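Local coordinates for protein Non-reducing end beta-L-arabinofuranosidase (Bacteroides thetaiotaomicron, PDB 5MQO) that probably hydrolyses a glycosidic linkage of complex plant pectin as a family GH127 glycoside hydrolase of a gut bacterium, probably acting as an aceric acidase, at residues 24-29 / 36-41; 44-49 / 468-473; 489-494 / 501-506. All blocks are in the same frame, centred on the assembly; numbering follows the deposited sequence.

Interaction 1: 24-29 / 36-41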
loop_
_atom_site.group_PDB
_atom_site.type_symbol
_atom_site.label_atom_id
_atom_site.label_comp_id
_atom_site.label_asym_id
_atom_site.label_seq_id
_atom_site.Cartn_x
_atom_site.Cartn_y
_atom_site.Cartn_z
ATOM N N GLY A 24 -6.304 16.342 6.170
ATOM C CA GLY A 24 -5.525 15.200 5.656
ATOM C C GLY A 24 -5.986 14.620 4.314
ATOM O O GLY A 24 -7.105 14.882 3.880
ATOM N N LEU A 25 -5.103 13.862 3.652
ATOM C CA LEU A 25 -5.451 13.007 2.494
ATOM C C LEU A 25 -6.724 12.226 2.745
ATOM O O LEU A 25 -7.577 12.125 1.848
ATOM C CB LEU A 25 -4.326 12.008 2.195
ATOM C CG LEU A 25 -4.416 11.031 1.013
ATOM C CD1 LEU A 25 -4.614 11.783 -0.298
ATOM C CD2 LEU A 25 -3.141 10.203 0.955
ATOM N N THR A 26 -6.837 11.659 3.948
ATOM C CA THR A 26 -8.138 11.256 4.487
ATOM C C THR A 26 -8.399 11.780 5.898
ATOM O O THR A 26 -7.633 11.555 6.835
ATOM C CB THR A 26 -8.389 9.726 4.421
ATOM O OG1 THR A 26 -7.228 9.015 4.844
ATOM C CG2 THR A 26 -8.708 9.336 2.985
ATOM N N ASP A 27 -9.559 12.399 6.035
ATOM C CA ASP A 27 -9.877 13.174 7.176
ATOM C C ASP A 27 -10.943 12.541 8.066
ATOM O O ASP A 27 -12.120 12.884 7.961
ATOM C CB ASP A 27 -10.345 14.512 6.656
ATOM C CG ASP A 27 -10.558 15.496 7.736
ATOM O OD1 ASP A 27 -10.019 15.283 8.842
ATOM O OD2 ASP A 27 -11.262 16.489 7.454
ATOM N N MET A 28 -10.520 11.669 8.982
ATOM C CA MET A 28 -11.398 11.119 10.031
ATOM C C MET A 28 -11.475 12.035 11.287
ATOM O O MET A 28 -11.886 11.619 12.364
ATOM C CB MET A 28 -10.940 9.700 10.403
ATOM C CG MET A 28 -11.025 8.754 9.224
ATOM S SD MET A 28 -10.701 6.991 9.416
ATOM C CE MET A 28 -11.519 6.673 10.941
ATOM N N SER A 29 -11.126 13.306 11.132
ATOM C CA SER A 29 -11.025 14.217 12.257
ATOM C C SER A 29 -12.366 14.498 12.959
ATOM O O SER A 29 -12.371 14.731 14.149
ATOM C CB SER A 29 -10.376 15.508 11.787
ATOM O OG SER A 29 -11.212 16.152 10.838
ATOM N N MET A 36 -7.907 7.930 15.609
ATOM C CA MET A 36 -6.868 8.773 15.058
ATOM C C MET A 36 -7.317 9.376 13.746
ATOM O O MET A 36 -8.220 8.856 13.098
ATOM C CB MET A 36 -5.650 7.950 14.737
ATOM C CG MET A 36 -5.089 7.155 15.880
ATOM S SD MET A 36 -3.886 6.060 15.139
ATOM C CE MET A 36 -3.116 5.354 16.590
ATOM N N ALA A 37 -6.654 10.454 13.359
ATOM C CA ALA A 37 -6.870 11.093 12.078
ATOM C C ALA A 37 -5.522 11.455 11.433
ATOM O O ALA A 37 -4.478 11.421 12.100
ATOM C CB ALA A 37 -7.736 12.311 12.271
ATOM N N ASN A 38 -5.544 11.719 10.123
ATOM C CA ASN A 38 -4.331 12.115 9.393
ATOM C C ASN A 38 -3.794 13.485 9.853
ATOM O O ASN A 38 -4.515 14.328 10.405
ATOM C CB ASN A 38 -4.580 12.206 7.868
ATOM C CG ASN A 38 -4.512 10.847 7.130
ATOM O OD1 ASN A 38 -5.007 9.822 7.588
ATOM N ND2 ASN A 38 -3.929 10.869 5.951
ATOM N N THR A 39 -2.503 13.672 9.601
ATOM C CA THR A 39 -1.892 14.978 9.496
ATOM C C THR A 39 -2.383 15.588 8.189
ATOM O O THR A 39 -2.755 14.871 7.256
ATOM C CB THR A 39 -0.349 14.918 9.410
ATOM O OG1 THR A 39 0.070 14.459 8.111
ATOM C CG2 THR A 39 0.232 14.046 10.472
ATOM N N GLY A 40 -2.343 16.914 8.122
ATOM C CA GLY A 40 -2.743 17.662 6.937
ATOM C C GLY A 40 -1.904 17.253 5.757
ATOM O O GLY A 40 -0.778 16.805 5.905
ATOM N N ILE A 41 -2.478 17.384 4.573
ATOM C CA ILE A 41 -1.842 16.938 3.330
ATOM C C ILE A 41 -0.538 17.693 3.055
ATOM O O ILE A 41 0.344 17.162 2.386
ATOM C CB ILE A 41 -2.861 17.008 2.148
ATOM C CG1 ILE A 41 -2.362 16.223 0.944
ATOM C CG2 ILE A 41 -3.185 18.437 1.744
ATOM C CD1 ILE A 41 -3.452 15.938 -0.063
#
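Asn38 reaches from its short strand into the bend of residues 24-29 and lies against the backbone of Thr26. Its CG is 3.2 Å from Thr26 O, and its CB comes within 3.8 Å of Gly24 CA, so the side chain lies within the curve of the N-terminal segment. With CG anti to the carbonyl carbon (chi1 -82°), the side chain is directed at that bend and its amide crosses the Thr26 side chain at a slant. No hydrogen bond joins the two segments here: Asn38 OD1 and Thr26 O, 3.2 Å apart, are both acceptors. OD1 instead accepts a hydrogen bond from Trp393 NE1, which anchors the amide to the helix 382-399.

Packing continues to both ends. Gly24 CA closes on the oxygen of Thr39, 3.2 Å away, next to Gly40. Beyond it the side chains of Leu25 and Ile41 meet through their CD1 atoms at 4.3 Å. At the other end the methyl of Ala37 sits 3.7 Å from Ser29 N, while Met28 CB packs near Met36 O. That turn is shaped from within, because Ser29 N donates to Asp27 OD1 (3.2 Å) in an Asx turn, approaching from above the carboxylate plane.

The whole forms a buried fold-back of the N-terminal chain, held across the two segments by van der Waals packing. Val203 of helix 192-208 touches both Leu25 and Ile41, and helix 382-399 lies against Thr26 and Met28. Glu250 of helix 243-255 accepts a hydrogen bond from the backbone N of Asp27. On the strand side, Ala37 is hydrogen-bonded through its backbone to Leu476, joining strand 37-38 to 474-477 as an outermost strand of that mixed sheet.

Interaction 2: 44-49 / 468-473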
loop_
_atom_site.group_PDB
_atom_site.type_symbol
_atom_site.label_atom_id
_atom_site.label_comp_id
_atom_site.label_asym_id
_atom_site.label_seq_id
_atom_site.Cartn_x
_atom_site.Cartn_y
_atom_site.Cartn_z
ATOM N N VAL A 44 3.680 17.202 6.213
ATOM C CA VAL A 44 4.862 16.345 6.263
ATOM C C VAL A 44 5.587 16.451 4.925
ATOM O O VAL A 44 4.960 16.272 3.888
ATOM C CB VAL A 44 4.479 14.874 6.583
ATOM C CG1 VAL A 44 5.707 13.975 6.666
ATOM C CG2 VAL A 44 3.703 14.790 7.899
ATOM N N HIS A 45 6.881 16.802 4.941
ATOM C CA HIS A 45 7.766 16.678 3.759
ATOM C C HIS A 45 8.867 15.651 4.054
ATOM O O HIS A 45 9.543 15.764 5.069
ATOM C CB HIS A 45 8.527 17.973 3.397
ATOM C CG HIS A 45 7.717 19.232 3.403
ATOM N ND1 HIS A 45 6.349 19.266 3.238
ATOM C CD2 HIS A 45 8.114 20.522 3.485
ATOM C CE1 HIS A 45 5.933 20.521 3.264
ATOM N NE2 HIS A 45 6.987 21.301 3.403
ATOM N N TRP A 46 9.073 14.693 3.151
ATOM C CA TRP A 46 10.308 13.906 3.144
ATOM C C TRP A 46 11.482 14.864 2.899
ATOM O O TRP A 46 11.357 15.806 2.102
ATOM C CB TRP A 46 10.348 12.838 2.024
ATOM C CG TRP A 46 9.281 11.828 2.047
ATOM C CD1 TRP A 46 8.403 11.535 1.031
ATOM C CD2 TRP A 46 8.938 10.962 3.137
ATOM N NE1 TRP A 46 7.545 10.531 1.425
ATOM C CE2 TRP A 46 7.851 10.160 2.707
ATOM C CE3 TRP A 46 9.445 10.783 4.427
ATOM C CZ2 TRP A 46 7.268 9.199 3.517
ATOM C CZ3 TRP A 46 8.858 9.827 5.245
ATOM C CH2 TRP A 46 7.780 9.040 4.780
ATOM N N THR A 47 12.608 14.567 3.558
ATOM C CA THR A 47 13.861 15.289 3.432
ATOM C C THR A 47 14.950 14.364 2.857
ATOM O O THR A 47 14.972 14.157 1.656
ATOM C CB THR A 47 14.274 15.902 4.791
ATOM O OG1 THR A 47 14.343 14.881 5.781
ATOM C CG2 THR A 47 13.252 16.911 5.256
ATOM N N ASN A 48 15.815 13.792 3.702
ATOM C CA ASN A 48 17.153 13.306 3.280
ATOM C C ASN A 48 17.316 11.817 3.443
ATOM O O ASN A 48 18.070 11.381 4.310
ATOM C CB ASN A 48 18.276 13.963 4.121
ATOM C CG ASN A 48 18.154 15.468 4.183
ATOM O OD1 ASN A 48 18.142 16.152 3.153
ATOM N ND2 ASN A 48 18.038 16.000 5.400
ATOM N N GLY A 49 16.655 11.013 2.631
ATOM C CA GLY A 49 16.940 9.583 2.696
ATOM C C GLY A 49 16.221 8.806 1.636
ATOM O O GLY A 49 16.038 9.304 0.518
ATOM N N GLN A 468 2.060 10.183 -2.483
ATOM C CA GLN A 468 1.405 10.532 -1.229
ATOM C C GLN A 468 1.973 9.852 -0.011
ATOM O O GLN A 468 1.454 10.061 1.078
ATOM C CB GLN A 468 -0.047 10.129 -1.325
ATOM C CG GLN A 468 -0.856 10.955 -2.306
ATOM C CD GLN A 468 -2.168 10.294 -2.624
ATOM O OE1 GLN A 468 -2.345 9.090 -2.370
ATOM N NE2 GLN A 468 -3.097 11.056 -3.187
ATOM N N ALA A 469 3.017 9.037 -0.168
ATOM C CA ALA A 469 3.613 8.266 0.943
ATOM C C ALA A 469 3.746 9.077 2.226
ATOM O O ALA A 469 3.381 8.606 3.284
ATOM C CB ALA A 469 4.966 7.739 0.536
ATOM N N GLN A 470 4.253 10.305 2.123
ATOM C CA GLN A 470 4.397 11.219 3.298
ATOM C C GLN A 470 3.155 11.387 4.157
ATOM O O GLN A 470 3.289 11.655 5.354
ATOM C CB GLN A 470 4.917 12.614 2.923
ATOM C CG GLN A 470 4.022 13.421 1.980
ATOM C CD GLN A 470 4.192 13.023 0.539
ATOM O OE1 GLN A 470 5.086 12.230 0.205
ATOM N NE2 GLN A 470 3.336 13.546 -0.329
ATOM N N ASN A 471 1.972 11.227 3.548
ATOM C CA ASN A 471 0.695 11.323 4.249
ATOM C C ASN A 471 0.383 10.123 5.107
ATOM O O ASN A 471 -0.667 10.117 5.739
ATOM C CB ASN A 471 -0.446 11.513 3.268
ATOM C CG ASN A 471 -0.452 12.879 2.665
ATOM O OD1 ASN A 471 -0.986 13.827 3.261
ATOM N ND2 ASN A 471 0.128 13.005 1.490
ATOM N N TYR A 472 1.280 9.126 5.127
ATOM C CA TYR A 472 1.192 7.949 6.000
ATOM C C TYR A 472 2.228 7.916 7.179
ATOM O O TYR A 472 2.267 6.957 7.967
ATOM C CB TYR A 472 1.314 6.685 5.105
ATOM C CG TYR A 472 0.170 6.594 4.099
ATOM C CD1 TYR A 472 -1.031 6.006 4.463
ATOM C CD2 TYR A 472 0.266 7.171 2.826
ATOM C CE1 TYR A 472 -2.104 5.984 3.597
ATOM C CE2 TYR A 472 -0.811 7.150 1.941
ATOM C CZ TYR A 472 -1.999 6.546 2.326
ATOM O OH TYR A 472 -3.079 6.463 1.475
ATOM N N ALA A 473 3.038 8.965 7.333
ATOM C CA ALA A 473 4.148 8.917 8.293
ATOM C C ALA A 473 3.660 9.046 9.713
ATOM O O ALA A 473 4.170 8.353 10.566
ATOM C CB ALA A 473 5.173 9.984 7.992
#
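A short 3-10 turn, residues 469-472, packs against strand 44-46, and the indole of Trp46 lies across it. Gln470 CB sits over one face of the ring, 3.9 Å from the centroid of the five-membered ring and 23° off its normal, a CH-pi contact. Gln470 CA lies above the same ring system, displaced toward its rim. The methyl of Ala469 meets the indole at its edge, with CB 4.0 Å from Trp46 CZ2, and Ala473 CB approaches CH2 obliquely at 4.2 Å.

The Gln470 chain bends at chi2 (-81°), which carries its amide past the pyrrole side of the indole with the two planes nearly perpendicular, 86° apart. OE1 then stands 3.2 Å from Trp46 NE1, while NE2 donates a hydrogen bond to Cys467 O, just before the turn. The chain of Gln470 also passes Val44, its CG 3.6 Å from Val44 O. Alongside, Val44 CG1 touches Ala473 CB.

The turn links helix 458-466 to strand 474-477, whereas strand 44-46 is one of the two outermost strands of the antiparallel sheet that continues through 489-494. The contact therefore presses an edge of that sheet onto the end of the helical part of the chain, joining residues more than 400 positions apart in sequence. At the start of the turn, Gln468 O accepts from both the backbone N and ND2 of Asn471, the second bond being 3.3 Å long, and the two donors approach from the same face of the carbonyl. Trp46 also stacks on Trp51, and helix 50-69 reaches both Trp46 and Gln470 through Phe55.

Interaction 3: 489-494 / 501-506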
loop_
_atom_site.group_PDB
_atom_site.type_symbol
_atom_site.label_atom_id
_atom_site.label_comp_id
_atom_site.label_asym_id
_atom_site.label_seq_id
_atom_site.Cartn_x
_atom_site.Cartn_y
_atom_site.Cartn_z
ATOM N N ASN A 489 12.198 13.345 7.641
ATOM C CA ASN A 489 11.122 14.264 7.328
ATOM C C ASN A 489 11.028 15.474 8.274
ATOM O O ASN A 489 11.539 15.444 9.384
ATOM C CB ASN A 489 9.776 13.508 7.355
ATOM C CG ASN A 489 9.343 13.107 8.771
ATOM O OD1 ASN A 489 9.075 13.957 9.637
ATOM N ND2 ASN A 489 9.242 11.821 9.000
ATOM N N THR A 490 10.334 16.520 7.815
ATOM C CA THR A 490 9.743 17.520 8.704
ATOM C C THR A 490 8.236 17.282 8.883
ATOM O O THR A 490 7.555 16.855 7.961
ATOM C CB THR A 490 9.918 18.951 8.171
ATOM O OG1 THR A 490 9.292 19.056 6.893
ATOM C CG2 THR A 490 11.378 19.321 8.063
ATOM N N LEU A 491 7.735 17.567 10.083
ATOM C CA LEU A 491 6.311 17.696 10.348
ATOM C C LEU A 491 6.023 19.026 11.024
ATOM O O LEU A 491 6.595 19.295 12.081
ATOM C CB LEU A 491 5.846 16.583 11.273
ATOM C CG LEU A 491 4.488 16.746 11.971
ATOM C CD1 LEU A 491 3.359 16.894 10.959
ATOM C CD2 LEU A 491 4.253 15.545 12.860
ATOM N N THR A 492 5.136 19.827 10.419
ATOM C CA THR A 492 4.549 21.019 11.049
ATOM C C THR A 492 3.017 20.935 10.996
ATOM O O THR A 492 2.393 21.140 9.954
ATOM C CB THR A 492 5.042 22.327 10.397
ATOM O OG1 THR A 492 4.505 22.436 9.088
ATOM C CG2 THR A 492 6.574 22.339 10.255
ATOM N N THR A 493 2.429 20.584 12.131
ATOM C CA THR A 493 0.988 20.660 12.331
ATOM C C THR A 493 0.678 21.828 13.249
ATOM O O THR A 493 1.579 22.453 13.805
ATOM C CB THR A 493 0.419 19.380 12.977
ATOM O OG1 THR A 493 -1.011 19.455 12.999
ATOM C CG2 THR A 493 0.911 19.171 14.434
ATOM N N ASN A 494 -0.612 22.113 13.391
ATOM C CA ASN A 494 -1.123 22.976 14.446
ATOM C C ASN A 494 -1.689 22.030 15.480
ATOM O O ASN A 494 -2.429 21.126 15.117
ATOM C CB ASN A 494 -2.217 23.917 13.915
ATOM C CG ASN A 494 -2.402 25.147 14.792
ATOM O OD1 ASN A 494 -2.835 25.052 15.948
ATOM N ND2 ASN A 494 -2.059 26.309 14.250
ATOM N N LEU A 501 3.228 23.181 16.072
ATOM C CA LEU A 501 4.143 22.217 16.627
ATOM C C LEU A 501 4.897 21.744 15.422
ATOM O O LEU A 501 4.288 21.307 14.454
ATOM C CB LEU A 501 3.381 21.077 17.281
ATOM C CG LEU A 501 4.199 20.121 18.144
ATOM C CD1 LEU A 501 3.267 19.341 19.061
ATOM C CD2 LEU A 501 5.045 19.190 17.288
ATOM N N ALA A 502 6.215 21.875 15.448
ATOM C CA ALA A 502 7.033 21.430 14.327
ATOM C C ALA A 502 8.060 20.466 14.841
ATOM O O ALA A 502 8.610 20.684 15.910
ATOM C CB ALA A 502 7.711 22.604 13.665
ATOM N N LEU A 503 8.318 19.391 14.108
ATOM C CA LEU A 503 9.413 18.523 14.496
ATOM C C LEU A 503 10.223 18.039 13.294
ATOM O O LEU A 503 9.818 18.167 12.148
ATOM C CB LEU A 503 8.924 17.391 15.410
ATOM C CG LEU A 503 7.835 16.430 14.913
ATOM C CD1 LEU A 503 8.385 15.348 13.989
ATOM C CD2 LEU A 503 7.130 15.784 16.094
ATOM N N VAL A 504 11.407 17.542 13.589
ATOM C CA VAL A 504 12.339 17.076 12.580
ATOM C C VAL A 504 12.735 15.640 12.911
ATOM O O VAL A 504 13.170 15.343 14.034
ATOM C CB VAL A 504 13.596 17.963 12.504
ATOM C CG1 VAL A 504 14.422 17.606 11.281
ATOM C CG2 VAL A 504 13.186 19.417 12.431
ATOM N N GLN A 505 12.581 14.763 11.920
ATOM C CA GLN A 505 12.872 13.349 12.056
ATOM C C GLN A 505 14.125 13.074 11.262
ATOM O O GLN A 505 14.167 13.381 10.073
ATOM C CB GLN A 505 11.703 12.519 11.514
ATOM C CG GLN A 505 11.952 11.001 11.556
ATOM C CD GLN A 505 10.685 10.166 11.687
ATOM O OE1 GLN A 505 9.620 10.666 12.027
ATOM N NE2 GLN A 505 10.805 8.906 11.445
ATOM N N GLU A 506 15.142 12.512 11.910
ATOM C CA GLU A 506 16.380 12.162 11.227
ATOM C C GLU A 506 16.598 10.679 11.396
ATOM O O GLU A 506 16.496 10.175 12.509
ATOM C CB GLU A 506 17.545 12.942 11.807
ATOM C CG GLU A 506 17.233 14.420 12.057
ATOM C CD GLU A 506 18.477 15.225 12.401
ATOM O OE1 GLU A 506 18.882 15.254 13.592
ATOM O OE2 GLU A 506 19.054 15.807 11.461
#
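Asn489 opens the antiparallel hairpin by pairing with Gln505: its N donates to Gln505 O, and its own O accepts from Gln505 N at 2.8 Å. The side chains meet as well. A chi1 of 71° carries the Asn489 amide toward Gln505, and ND2 makes a weak hydrogen bond of 3.3 Å to OE1, the amide planes being 60° apart. Asn489 OD1 is hydrogen-bonded to the hydroxyl of Tyr474.

Thr490 faces Val504 in a non-hydrogen-bonded pair. Leu491 is next, bonded in both directions to Leu503, with Leu503 N to Leu491 O at 2.7 Å. On the face of Asn489 and Gln505, Leu491 CB rests 3.9 Å from Leu503 CD1. Thr492 turns to the face of Thr490, where its CG2 touches Ala502 CB at 3.6 Å. Thr493 closes the pairing with Leu501: Leu501 N donates to Thr493 O at 2.9 Å, and the return bond is weak.

The strands are thus held mainly by paired backbone hydrogen bonds. Leucines line one face, and toward its Asn489 end the buried amides of Asn489 and Gln505 add only a weak bond to each other, with the Tyr474 hydroxyl also weakly bonded to Gln505 OE1.

How the interactions relate
Along the chain the contacts come in series, with interaction 1 closing before interaction 2 opens and interaction 2 before interaction 3. Their centres lie about 11 to 15 Å apart, interactions 2 and 3 being the nearest pair. Strand 44-46 follows strand 37-38 in sequence but enters another sheet, beside 489-494, where His45 O probably accepts a hydrogen bond from Thr490 N. Interactions 1 and 2 touch through packing, as where Ile41 CA lies 3.2 Å from Asn471 OD1. Interaction 1 also meets interaction 3, where Thr39 CG2 packs on Leu491 CD1. The N-terminal segments thus bridge the helical catalytic region and the beta-rich middle region, tying the two together.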